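Local coordinates for putative sugar binding protein (Geobacillus stearothermophilus, PDB 6GT9) that binds galactose, and probably glucose, between two lobes, probably as the sugar-recognising part of a three-component sensing system for galactan utilization, at residues Asn42-Leu47 and Thr117-Ala122; Val131-Tyr136 and Val265-Tyr270; Val231-His236 and Lys258-Ala263; Asp224-Ala229 and Leu249-Arg254. All coordinates share one frame; numbering follows the deposited sequence.

Interactions 1 and 2 both touch the galactose, their centres 9 Å apart, and meet directly: Thr117 O lies 2.9 Å from Val131 N, and Asp119 N 3.0 Å from Val131 O, joining neighbouring strands of one sheet. Interaction 2 joins the two lobes; interactions 3 and 4 lie in the lobe of strand 263-266. Their centres are also 9 Å apart, and both use helix 224-235, with Thr260 CG2 packing 3.7 Å from Ala229 CB. Interaction 4 meets interaction 1 where Asp43 CB approaches Leu249 CD1 at 4.0 Å, so the start of helix 250-258 meets helix 43-59. Interaction 3, about 27 Å from interaction 1 between centres, lies on the surface, away from the sugar.

Interaction 1: Asn42-Leu47 and Thr117-Ala122; sequences NDYWRL and TIDTDA. With GAL (beta-D-galactopyranose), chain E.
Trp45, in the first turn of helix 43-59, and Asp119, just past strand 115-118, bring the two backbones nearest, with CA atoms 9.5 Å apart and side chains filling the interval. This is the sugar-facing rim of one lobe of a periplasmic binding protein fold, where the C-terminal end of a parallel strand and the N-terminus of a helix meet the ligand. Asp119 is the central residue. With its CG anti to the backbone N (chi1 173°), it directs both carboxylate oxygens at the galactose: OD2 accepts from sugar O2 at 2.6 Å, and OD1 lies 2.8 Å from sugar O3. Tyr44 OH also donates to OD2, weakly. Gln94 NE2 and Thr120 OG1 both bond to OD1, so each oxygen has a protein donor beside the sugar, and together they would restrain the rotation of this buried carboxylate. Tyr44 supplies a platform too, with galactose C1 above the centre of its ring, 3.9 Å from the plane. Its CD1 edge in turn rests over one face of the Trp45 indole, toward the rim. Asn42 divides its amide between helix and ligand. Its OD1 caps the helix by accepting, on a lone pair, from Trp45 N at 3.1 Å, which leaves ND2 to donate to galactose O6 (N-H...O angle 152°). The far end of the indole packs on the strand side: CZ2 of Trp45 is 3.7 Å from Asp119 CB, and CH2 meets Ile118 CG2 edge-on, near the ring plane, at 3.9 Å.

Interaction 2: Val131-Tyr136 and Val265-Tyr270; sequences VGTDNY and VVQEPY. With GAL (beta-D-galactopyranose), chain E.
Thr133 and Gln267 meet because each turns a gamma atom beside its own backbone N: OG1 of Thr133 (chi1 -59°) and CG of Gln267, whose chain then runs extended to the amide (chi2 -168°). The two side chains cross at about a right angle. Thr133 OG1 donates to Gln267 OE1 at 2.7 Å, in the plane of the amide and on a lone pair. The other end of that amide faces the ligand, NE2 donating to galactose O2 at 3.1 Å along a nearly straight line (172°), while its second bond goes to Asp247 OD1. Water reinforces the junction, one molecule accepting from Glu268 N at 2.9 Å and donating to Thr133 OG1 at 2.7 Å. Each segment leaves a strand of its own lobe and enters a helix that packs on the opposite lobe. Helix 135-149 covers Val265, and helix 269-284 covers Val131, so the contact lies at the interdomain crossovers that form the hinge of this fold. An amide with NE2 toward the Asp247 carboxylate and OE1 toward the Thr133 hydroxyl is consistently oriented; Thr133 thus acts as a second-shell residue that presents the N-H groups of Gln267 to the sugar and to Asp247.

Interaction 3: Val231-His236 and Lys258-Ala263; sequences VVEQFH and KGTIAA
Glu233 OE1 gathers the polar interactions of this contact, taking Lys258 NZ in a salt bridge at 2.6 Å and lying close to the Thr260 hydroxyl. Lys258 NZ comes from above the carboxylate plane, 36° out of it, and is 3.6 Å from Glu233 OE2, so the bridge is carried by one oxygen. Thr260 OG1 donates to the same OE1, but the modelled separation of 2.4 Å is so short that the exact length is doubtful. The lysine would be expected to favour the charged form of the glutamate. Two chain shapes make the meeting possible. Glu233 is extended beyond CG and reaches straight out from its helix, whereas Lys258 bends at both chi3 (93°) and chi4, folding its amine back toward the acid. Beneath the charges, the methyl group of Thr260 packs crosswise on the glutamate stem, with CG2 3.6 Å from Glu233 CG. The backbones are closest here too, the CA atoms of Glu233 and Thr260 being 7.4 Å apart. Gly259 ends helix 250-258 in a Schellman motif with positive phi (88°), and the residues flanking it, Lys258 and Thr260, both point toward Glu233. Tyr255, one turn earlier, borders Glu233 and Thr260. The contact is thus a surface one between the last turn of helix 224-235 and the exit of helix 250-258. Inward from it, Val232 and Ile261 both pack on Ile243 of strand 242-246, while the segment from Lys258 leads on into strand 263-266.

Interaction 4: Asp224-Ala229 and Leu249-Arg254; sequences DAIGVA and LPETIR
Ile226 has by far the most surface buried here, and it lies across the start of the neighbouring helix against Glu251 and Thr252. Its CG1 branch is turned beside the backbone N (chi1 -69°) and runs on extended, which carries CD1 into the angle between the two partners: 3.7 Å from Glu251 CB and 3.5 Å from Thr252 OG1. CG1 itself is equally near that hydroxyl. On the other branch, CG2 reaches the carboxylate end of Glu251, 3.9 Å from OE1. The glutamate therefore covers the isoleucine with its stem and its head, while OE2 forms a salt bridge with Arg197, a residue that also touches Ile226. Thr252 brings a polar atom to an otherwise aliphatic meeting, and a water bonds to it. That water donates to Thr252 OG1 at 2.9 Å and accepts from Ile226 N at 3.2 Å, so it serves an amide of the first helical turn and bridges the two helices. Their closest approach is at these same residues, with the CA atoms of Ile226 and Thr252 6.0 Å apart. Nearby, Asp224 holds Ser221 of the sugar pocket through OD2, and the galactose itself lies about 8 Å from the Ile226 side chain at the nearest atoms. Such side-by-side packing of consecutive connecting helices, 224-235 and 250-258, belongs to the repeated beta-alpha-beta units of a Rossmann-like lobe, here joining parallel strands 216-219, 242-246 and 263-266.

Interaction 1: Asn42-Leu47 and Thr117-Ala122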
# COMPACT_ATOMS: atom_id res chain seq x y z
N ASN A 42 -11.19 0.67 -3.65
CA ASN A 42 -10.25 1.49 -2.88
C ASN A 42 -9.59 2.52 -3.79
O ASN A 42 -9.12 2.18 -4.88
CB ASN A 42 -9.19 0.61 -2.22
CG ASN A 42 -8.07 1.43 -1.58
OD1 ASN A 42 -7.04 1.69 -2.19
ND2 ASN A 42 -8.27 1.83 -0.34
N ASP A 43 -9.52 3.78 -3.34
CA ASP A 43 -9.07 4.86 -4.22
C ASP A 43 -7.64 4.65 -4.72
O ASP A 43 -7.31 5.01 -5.86
CB ASP A 43 -9.16 6.21 -3.51
CG ASP A 43 -10.60 6.66 -3.33
OD1 ASP A 43 -11.50 5.98 -3.86
OD2 ASP A 43 -10.82 7.71 -2.68
N TYR A 44 -6.77 4.13 -3.86
CA TYR A 44 -5.39 3.92 -4.29
C TYR A 44 -5.32 2.83 -5.36
O TYR A 44 -4.64 2.98 -6.39
CB TYR A 44 -4.53 3.57 -3.06
CG TYR A 44 -3.12 3.06 -3.37
CD1 TYR A 44 -2.89 1.72 -3.67
CD2 TYR A 44 -2.01 3.91 -3.32
CE1 TYR A 44 -1.62 1.25 -3.95
CE2 TYR A 44 -0.73 3.45 -3.59
CZ TYR A 44 -0.54 2.11 -3.90
OH TYR A 44 0.72 1.61 -4.17
N TRP A 45 -6.05 1.73 -5.15
CA TRP A 45 -6.03 0.63 -6.12
C TRP A 45 -6.68 1.02 -7.45
O TRP A 45 -6.33 0.46 -8.49
CB TRP A 45 -6.68 -0.60 -5.50
CG TRP A 45 -5.65 -1.32 -4.74
CD1 TRP A 45 -5.43 -1.28 -3.41
CD2 TRP A 45 -4.60 -2.10 -5.30
NE1 TRP A 45 -4.33 -2.03 -3.08
CE2 TRP A 45 -3.79 -2.53 -4.23
CE3 TRP A 45 -4.27 -2.50 -6.60
CZ2 TRP A 45 -2.66 -3.34 -4.42
CZ3 TRP A 45 -3.16 -3.30 -6.79
CH2 TRP A 45 -2.38 -3.72 -5.70
N ARG A 46 -7.61 1.97 -7.44
CA ARG A 46 -8.14 2.45 -8.72
C ARG A 46 -7.09 3.24 -9.49
O ARG A 46 -7.11 3.26 -10.73
CB ARG A 46 -9.40 3.28 -8.49
CG ARG A 46 -10.65 2.49 -8.09
CD ARG A 46 -11.23 1.66 -9.25
NE ARG A 46 -12.54 1.11 -8.93
CZ ARG A 46 -13.19 0.20 -9.66
NH1 ARG A 46 -12.65 -0.28 -10.77
NH2 ARG A 46 -14.39 -0.23 -9.28
N LEU A 47 -6.16 3.89 -8.79
CA LEU A 47 -5.03 4.52 -9.47
C LEU A 47 -4.11 3.48 -10.09
O LEU A 47 -3.63 3.66 -11.21
CB LEU A 47 -4.24 5.40 -8.50
CG LEU A 47 -4.82 6.77 -8.17
CD1 LEU A 47 -3.84 7.55 -7.26
CD2 LEU A 47 -5.11 7.55 -9.44
N THR A 117 4.01 -9.92 -8.80
CA THR A 117 3.49 -9.26 -7.62
C THR A 117 3.59 -7.75 -7.79
O THR A 117 4.49 -7.24 -8.47
CB THR A 117 4.22 -9.71 -6.36
OG1 THR A 117 5.64 -9.61 -6.55
CG2 THR A 117 3.86 -11.15 -6.06
N ILE A 118 2.64 -7.04 -7.18
CA ILE A 118 2.52 -5.60 -7.30
C ILE A 118 2.21 -5.04 -5.91
O ILE A 118 1.46 -5.66 -5.15
CB ILE A 118 1.43 -5.21 -8.33
CG1 ILE A 118 1.34 -3.69 -8.52
CG2 ILE A 118 0.04 -5.80 -7.96
CD1 ILE A 118 0.54 -3.31 -9.73
N ASP A 119 2.83 -3.90 -5.58
CA ASP A 119 2.51 -3.12 -4.37
C ASP A 119 2.98 -3.79 -3.09
O ASP A 119 3.47 -3.12 -2.18
CB ASP A 119 0.99 -2.83 -4.32
CG ASP A 119 0.55 -2.16 -3.01
OD1 ASP A 119 0.21 -2.90 -2.05
OD2 ASP A 119 0.53 -0.91 -2.94
N THR A 120 2.84 -5.10 -3.00
CA THR A 120 3.28 -5.89 -1.85
C THR A 120 3.93 -7.16 -2.40
O THR A 120 3.31 -7.87 -3.19
CB THR A 120 2.09 -6.27 -0.94
OG1 THR A 120 1.35 -5.09 -0.57
CG2 THR A 120 2.55 -7.03 0.30
N ASP A 121 5.16 -7.45 -1.98
CA ASP A 121 5.87 -8.60 -2.55
C ASP A 121 5.69 -9.87 -1.72
O ASP A 121 5.46 -9.82 -0.51
CB ASP A 121 7.37 -8.30 -2.70
CG ASP A 121 8.06 -9.26 -3.66
OD1 ASP A 121 7.35 -9.98 -4.40
OD2 ASP A 121 9.31 -9.28 -3.71
N ALA A 122 5.81 -11.02 -2.39
CA ALA A 122 5.99 -12.33 -1.74
C ALA A 122 7.34 -12.90 -2.15
O ALA A 122 7.41 -13.86 -2.95
CB ALA A 122 4.85 -13.29 -2.08
C1 GAL E . -1.68 1.92 0.25
C2 GAL E . -1.25 0.49 -0.05
C3 GAL E . -2.34 -0.28 -0.81
C4 GAL E . -3.64 -0.25 -0.03
C5 GAL E . -4.01 1.18 0.33
C6 GAL E . -5.21 1.26 1.27
O1 GAL E . -0.66 2.58 0.97
O2 GAL E . -0.06 0.48 -0.85
O3 GAL E . -1.98 -1.62 -0.91
O4 GAL E . -3.53 -1.03 1.16
O5 GAL E . -2.91 1.90 1.01
O6 GAL E . -5.76 2.56 1.29

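Interaction 2: Val131-Tyr136 and Val265-Tyr270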
# COMPACT_ATOMS: atom_id res chain seq x y z
N VAL A 131 6.82 -5.51 -8.71
CA VAL A 131 6.86 -4.07 -8.97
C VAL A 131 6.12 -3.37 -7.84
O VAL A 131 4.90 -3.53 -7.70
CB VAL A 131 6.25 -3.68 -10.32
CG1 VAL A 131 6.55 -2.21 -10.61
CG2 VAL A 131 6.79 -4.57 -11.43
N GLY A 132 6.83 -2.59 -7.05
CA GLY A 132 6.17 -1.90 -5.95
C GLY A 132 7.20 -1.22 -5.08
O GLY A 132 8.41 -1.35 -5.29
N THR A 133 6.68 -0.49 -4.11
CA THR A 133 7.54 0.18 -3.15
C THR A 133 8.38 -0.85 -2.39
O THR A 133 7.95 -1.98 -2.17
CB THR A 133 6.69 1.01 -2.19
OG1 THR A 133 5.92 1.96 -2.93
CG2 THR A 133 7.55 1.74 -1.16
N ASP A 134 9.60 -0.44 -2.03
CA ASP A 134 10.33 -1.10 -0.96
C ASP A 134 9.65 -0.74 0.36
O ASP A 134 9.93 0.30 0.96
CB ASP A 134 11.80 -0.66 -0.96
CG ASP A 134 12.62 -1.35 0.12
OD1 ASP A 134 12.06 -1.81 1.12
OD2 ASP A 134 13.85 -1.45 -0.05
N ASN A 135 8.76 -1.62 0.84
CA ASN A 135 7.86 -1.24 1.92
C ASN A 135 8.58 -1.07 3.26
O ASN A 135 8.23 -0.18 4.05
CB ASN A 135 6.72 -2.25 2.02
CG ASN A 135 5.73 -2.08 0.92
OD1 ASN A 135 5.16 -0.99 0.76
ND2 ASN A 135 5.52 -3.14 0.12
N TYR A 136 9.56 -1.94 3.55
CA TYR A 136 10.36 -1.76 4.76
C TYR A 136 11.00 -0.38 4.77
O TYR A 136 10.96 0.34 5.77
CB TYR A 136 11.45 -2.83 4.87
CG TYR A 136 12.35 -2.57 6.08
CD1 TYR A 136 12.02 -3.06 7.33
CD2 TYR A 136 13.51 -1.80 5.97
CE1 TYR A 136 12.82 -2.81 8.45
CE2 TYR A 136 14.31 -1.53 7.09
CZ TYR A 136 13.96 -2.05 8.32
OH TYR A 136 14.73 -1.81 9.45
N VAL A 265 4.26 9.72 2.88
CA VAL A 265 5.18 8.89 2.12
C VAL A 265 4.63 8.68 0.71
O VAL A 265 3.51 8.20 0.53
CB VAL A 265 5.43 7.54 2.82
CG1 VAL A 265 6.45 6.72 2.03
CG2 VAL A 265 5.92 7.79 4.25
N VAL A 266 5.44 9.03 -0.29
CA VAL A 266 4.99 8.95 -1.68
C VAL A 266 5.12 7.52 -2.17
O VAL A 266 6.10 6.82 -1.87
CB VAL A 266 5.80 9.91 -2.56
CG1 VAL A 266 5.35 9.81 -4.02
CG2 VAL A 266 5.65 11.35 -2.05
N GLN A 267 4.13 7.06 -2.93
CA GLN A 267 4.28 5.86 -3.73
C GLN A 267 3.93 6.20 -5.17
O GLN A 267 3.47 7.30 -5.47
CB GLN A 267 3.39 4.71 -3.23
CG GLN A 267 3.70 4.19 -1.82
CD GLN A 267 2.98 2.88 -1.54
OE1 GLN A 267 3.53 1.80 -1.74
NE2 GLN A 267 1.72 2.98 -1.11
N GLU A 268 4.11 5.24 -6.08
CA GLU A 268 3.81 5.44 -7.49
C GLU A 268 2.81 4.39 -7.96
O GLU A 268 3.18 3.48 -8.72
CB GLU A 268 5.08 5.39 -8.34
CG GLU A 268 6.18 6.35 -7.91
CD GLU A 268 5.79 7.82 -8.00
OE1 GLU A 268 4.76 8.15 -8.63
OE2 GLU A 268 6.55 8.66 -7.45
N PRO A 269 1.55 4.48 -7.53
CA PRO A 269 0.58 3.44 -7.91
C PRO A 269 0.36 3.30 -9.40
O PRO A 269 0.31 2.17 -9.91
CB PRO A 269 -0.71 3.87 -7.18
CG PRO A 269 -0.47 5.31 -6.74
CD PRO A 269 0.98 5.42 -6.54
N TYR A 270 0.18 4.41 -10.12
CA TYR A 270 -0.02 4.34 -11.56
C TYR A 270 1.15 3.62 -12.22
O TYR A 270 0.96 2.77 -13.10
CB TYR A 270 -0.18 5.74 -12.14
CG TYR A 270 -0.40 5.80 -13.65
CD1 TYR A 270 0.67 5.66 -14.53
CD2 TYR A 270 -1.66 6.04 -14.17
CE1 TYR A 270 0.47 5.72 -15.89
CE2 TYR A 270 -1.86 6.11 -15.53
CZ TYR A 270 -0.79 5.95 -16.39
OH TYR A 270 -0.99 6.02 -17.74
C1 GAL E . -1.68 1.92 0.25
C2 GAL E . -1.25 0.49 -0.05
C3 GAL E . -2.34 -0.28 -0.81
C4 GAL E . -3.64 -0.25 -0.03
C5 GAL E . -4.01 1.18 0.33
C6 GAL E . -5.21 1.26 1.27
O1 GAL E . -0.66 2.58 0.97
O2 GAL E . -0.06 0.48 -0.85
O3 GAL E . -1.98 -1.62 -0.91
O4 GAL E . -3.53 -1.03 1.16
O5 GAL E . -2.91 1.90 1.01
O6 GAL E . -5.76 2.56 1.29
O HOH W 1 6.26 3.52 -5.10
O HOH W 2 3.96 -0.71 -2.96

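Interaction 3: Val231-His236 and Lys258-Ala263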
# COMPACT_ATOMS: atom_id res chain seq x y z
N VAL A 231 -10.39 13.43 12.79
CA VAL A 231 -10.62 13.40 14.23
C VAL A 231 -9.84 14.52 14.93
O VAL A 231 -10.37 15.20 15.82
CB VAL A 231 -10.26 12.01 14.78
CG1 VAL A 231 -10.27 12.01 16.31
CG2 VAL A 231 -11.24 10.99 14.26
N VAL A 232 -8.60 14.75 14.51
CA VAL A 232 -7.78 15.81 15.11
C VAL A 232 -8.45 17.16 14.92
O VAL A 232 -8.51 17.98 15.84
CB VAL A 232 -6.36 15.78 14.52
CG1 VAL A 232 -5.57 17.04 14.90
CG2 VAL A 232 -5.63 14.54 14.98
N GLU A 233 -8.98 17.42 13.72
CA GLU A 233 -9.59 18.71 13.45
C GLU A 233 -10.88 18.91 14.23
O GLU A 233 -11.23 20.04 14.57
CB GLU A 233 -9.84 18.89 11.95
CG GLU A 233 -8.57 19.15 11.16
CD GLU A 233 -8.82 19.69 9.76
OE1 GLU A 233 -7.84 20.05 9.07
OE2 GLU A 233 -10.00 19.73 9.34
N GLN A 234 -11.60 17.82 14.54
CA GLN A 234 -12.83 17.96 15.32
C GLN A 234 -12.56 18.37 16.75
O GLN A 234 -13.39 19.05 17.37
CB GLN A 234 -13.64 16.67 15.29
CG GLN A 234 -14.10 16.26 13.91
CD GLN A 234 -15.07 15.10 13.93
OE1 GLN A 234 -14.83 14.08 14.60
NE2 GLN A 234 -16.15 15.22 13.17
N PHE A 235 -11.42 17.96 17.31
CA PHE A 235 -11.02 18.49 18.61
C PHE A 235 -10.65 19.97 18.51
O PHE A 235 -11.06 20.78 19.35
CB PHE A 235 -9.85 17.69 19.18
CG PHE A 235 -10.24 16.38 19.78
CD1 PHE A 235 -10.76 16.32 21.07
CD2 PHE A 235 -10.08 15.20 19.08
CE1 PHE A 235 -11.11 15.11 21.64
CE2 PHE A 235 -10.43 13.98 19.64
CZ PHE A 235 -10.95 13.94 20.92
N HIS A 236 -9.92 20.34 17.46
CA HIS A 236 -9.35 21.67 17.32
C HIS A 236 -8.70 22.12 18.63
O HIS A 236 -9.08 23.11 19.24
CB HIS A 236 -10.40 22.68 16.85
CG HIS A 236 -9.81 23.91 16.24
ND1 HIS A 236 -9.22 24.91 16.98
CD2 HIS A 236 -9.69 24.29 14.94
CE1 HIS A 236 -8.77 25.86 16.18
NE2 HIS A 236 -9.05 25.51 14.93
N LYS A 258 -3.31 22.37 4.41
CA LYS A 258 -3.90 23.01 5.58
C LYS A 258 -3.00 22.95 6.80
O LYS A 258 -3.27 23.67 7.78
CB LYS A 258 -5.24 22.36 5.92
CG LYS A 258 -6.42 22.89 5.13
CD LYS A 258 -7.61 21.94 5.18
CE LYS A 258 -8.59 22.27 6.29
NZ LYS A 258 -7.96 22.22 7.64
N GLY A 259 -1.96 22.13 6.78
CA GLY A 259 -1.09 21.96 7.93
C GLY A 259 -1.54 20.90 8.92
O GLY A 259 -0.80 20.59 9.85
N THR A 260 -2.74 20.33 8.72
CA THR A 260 -3.23 19.29 9.62
C THR A 260 -2.36 18.05 9.57
O THR A 260 -2.00 17.48 10.61
CB THR A 260 -4.67 18.94 9.26
OG1 THR A 260 -5.44 20.14 9.15
CG2 THR A 260 -5.27 18.04 10.32
N ILE A 261 -2.02 17.59 8.36
CA ILE A 261 -1.02 16.54 8.15
C ILE A 261 0.33 17.21 7.94
O ILE A 261 0.44 18.22 7.23
CB ILE A 261 -1.41 15.64 6.96
CG1 ILE A 261 -2.69 14.88 7.31
CG2 ILE A 261 -0.28 14.70 6.59
CD1 ILE A 261 -3.19 13.94 6.22
N ALA A 262 1.37 16.66 8.56
CA ALA A 262 2.72 17.22 8.45
C ALA A 262 3.54 16.61 7.32
O ALA A 262 4.41 17.29 6.75
CB ALA A 262 3.47 17.02 9.77
N ALA A 263 3.31 15.34 6.99
CA ALA A 263 4.16 14.69 6.01
C ALA A 263 3.43 13.48 5.46
O ALA A 263 2.47 13.00 6.06
CB ALA A 263 5.50 14.26 6.61

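Interaction 4: Asp224-Ala229 and Leu249-Arg254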
# COMPACT_ATOMS: atom_id res chain seq x y z
N ASP A 224 -5.40 6.24 6.09
CA ASP A 224 -5.26 6.29 7.54
C ASP A 224 -5.11 7.73 8.04
O ASP A 224 -5.81 8.15 8.96
CB ASP A 224 -4.06 5.45 7.98
CG ASP A 224 -4.26 3.99 7.70
OD1 ASP A 224 -5.42 3.54 7.77
OD2 ASP A 224 -3.27 3.30 7.43
N ALA A 225 -4.17 8.48 7.45
CA ALA A 225 -3.93 9.84 7.94
C ALA A 225 -5.12 10.75 7.66
O ALA A 225 -5.34 11.73 8.37
CB ALA A 225 -2.65 10.40 7.31
N ILE A 226 -5.90 10.42 6.63
CA ILE A 226 -7.14 11.14 6.40
C ILE A 226 -8.11 10.90 7.54
O ILE A 226 -8.75 11.84 8.04
CB ILE A 226 -7.74 10.72 5.04
CG1 ILE A 226 -6.87 11.25 3.90
CG2 ILE A 226 -9.20 11.20 4.92
CD1 ILE A 226 -7.11 10.54 2.58
N GLY A 227 -8.23 9.64 7.99
CA GLY A 227 -9.08 9.36 9.14
C GLY A 227 -8.61 10.06 10.40
O GLY A 227 -9.41 10.63 11.14
N VAL A 228 -7.30 10.06 10.63
CA VAL A 228 -6.76 10.73 11.82
C VAL A 228 -7.00 12.23 11.74
O VAL A 228 -7.41 12.85 12.73
CB VAL A 228 -5.27 10.40 11.98
CG1 VAL A 228 -4.70 11.15 13.19
CG2 VAL A 228 -5.07 8.92 12.10
N ALA A 229 -6.75 12.83 10.58
CA ALA A 229 -6.85 14.28 10.46
C ALA A 229 -8.28 14.75 10.74
O ALA A 229 -8.48 15.79 11.37
CB ALA A 229 -6.39 14.73 9.08
N LEU A 249 -3.25 10.82 -2.08
CA LEU A 249 -4.62 11.03 -2.50
C LEU A 249 -5.01 12.48 -2.26
O LEU A 249 -4.46 13.14 -1.37
CB LEU A 249 -5.56 10.09 -1.75
CG LEU A 249 -5.34 8.60 -2.07
CD1 LEU A 249 -6.20 7.71 -1.21
CD2 LEU A 249 -5.57 8.32 -3.56
N PRO A 250 -5.95 13.01 -3.05
CA PRO A 250 -6.32 14.44 -2.94
C PRO A 250 -6.60 14.92 -1.52
O PRO A 250 -6.14 16.02 -1.17
CB PRO A 250 -7.57 14.53 -3.81
CG PRO A 250 -7.34 13.49 -4.88
CD PRO A 250 -6.60 12.36 -4.20
N GLU A 251 -7.34 14.16 -0.70
CA GLU A 251 -7.64 14.61 0.66
C GLU A 251 -6.38 14.73 1.50
O GLU A 251 -6.27 15.64 2.33
CB GLU A 251 -8.63 13.66 1.34
CG GLU A 251 -9.99 13.55 0.70
CD GLU A 251 -10.73 12.29 1.14
OE1 GLU A 251 -11.61 12.38 2.03
OE2 GLU A 251 -10.43 11.19 0.60
N THR A 252 -5.42 13.82 1.30
CA THR A 252 -4.14 13.93 1.99
C THR A 252 -3.43 15.22 1.62
O THR A 252 -2.97 15.96 2.50
CB THR A 252 -3.25 12.73 1.67
OG1 THR A 252 -3.82 11.54 2.24
CG2 THR A 252 -1.84 12.93 2.23
N ILE A 253 -3.33 15.51 0.32
CA ILE A 253 -2.65 16.73 -0.12
C ILE A 253 -3.33 17.96 0.46
O ILE A 253 -2.66 18.91 0.91
CB ILE A 253 -2.58 16.79 -1.66
CG1 ILE A 253 -1.78 15.62 -2.22
CG2 ILE A 253 -2.01 18.13 -2.12
CD1 ILE A 253 -0.40 15.48 -1.63
N ARG A 254 -4.66 17.97 0.46
CA ARG A 254 -5.41 19.08 1.04
C ARG A 254 -5.04 19.30 2.51
O ARG A 254 -4.73 20.42 2.93
CB ARG A 254 -6.91 18.83 0.89
CG ARG A 254 -7.76 19.96 1.43
CD ARG A 254 -7.33 21.28 0.82
NE ARG A 254 -8.05 22.41 1.41
CZ ARG A 254 -7.46 23.49 1.92
NH1 ARG A 254 -6.14 23.61 1.90
NH2 ARG A 254 -8.21 24.46 2.43
O HOH W 3 -4.07 9.43 4.20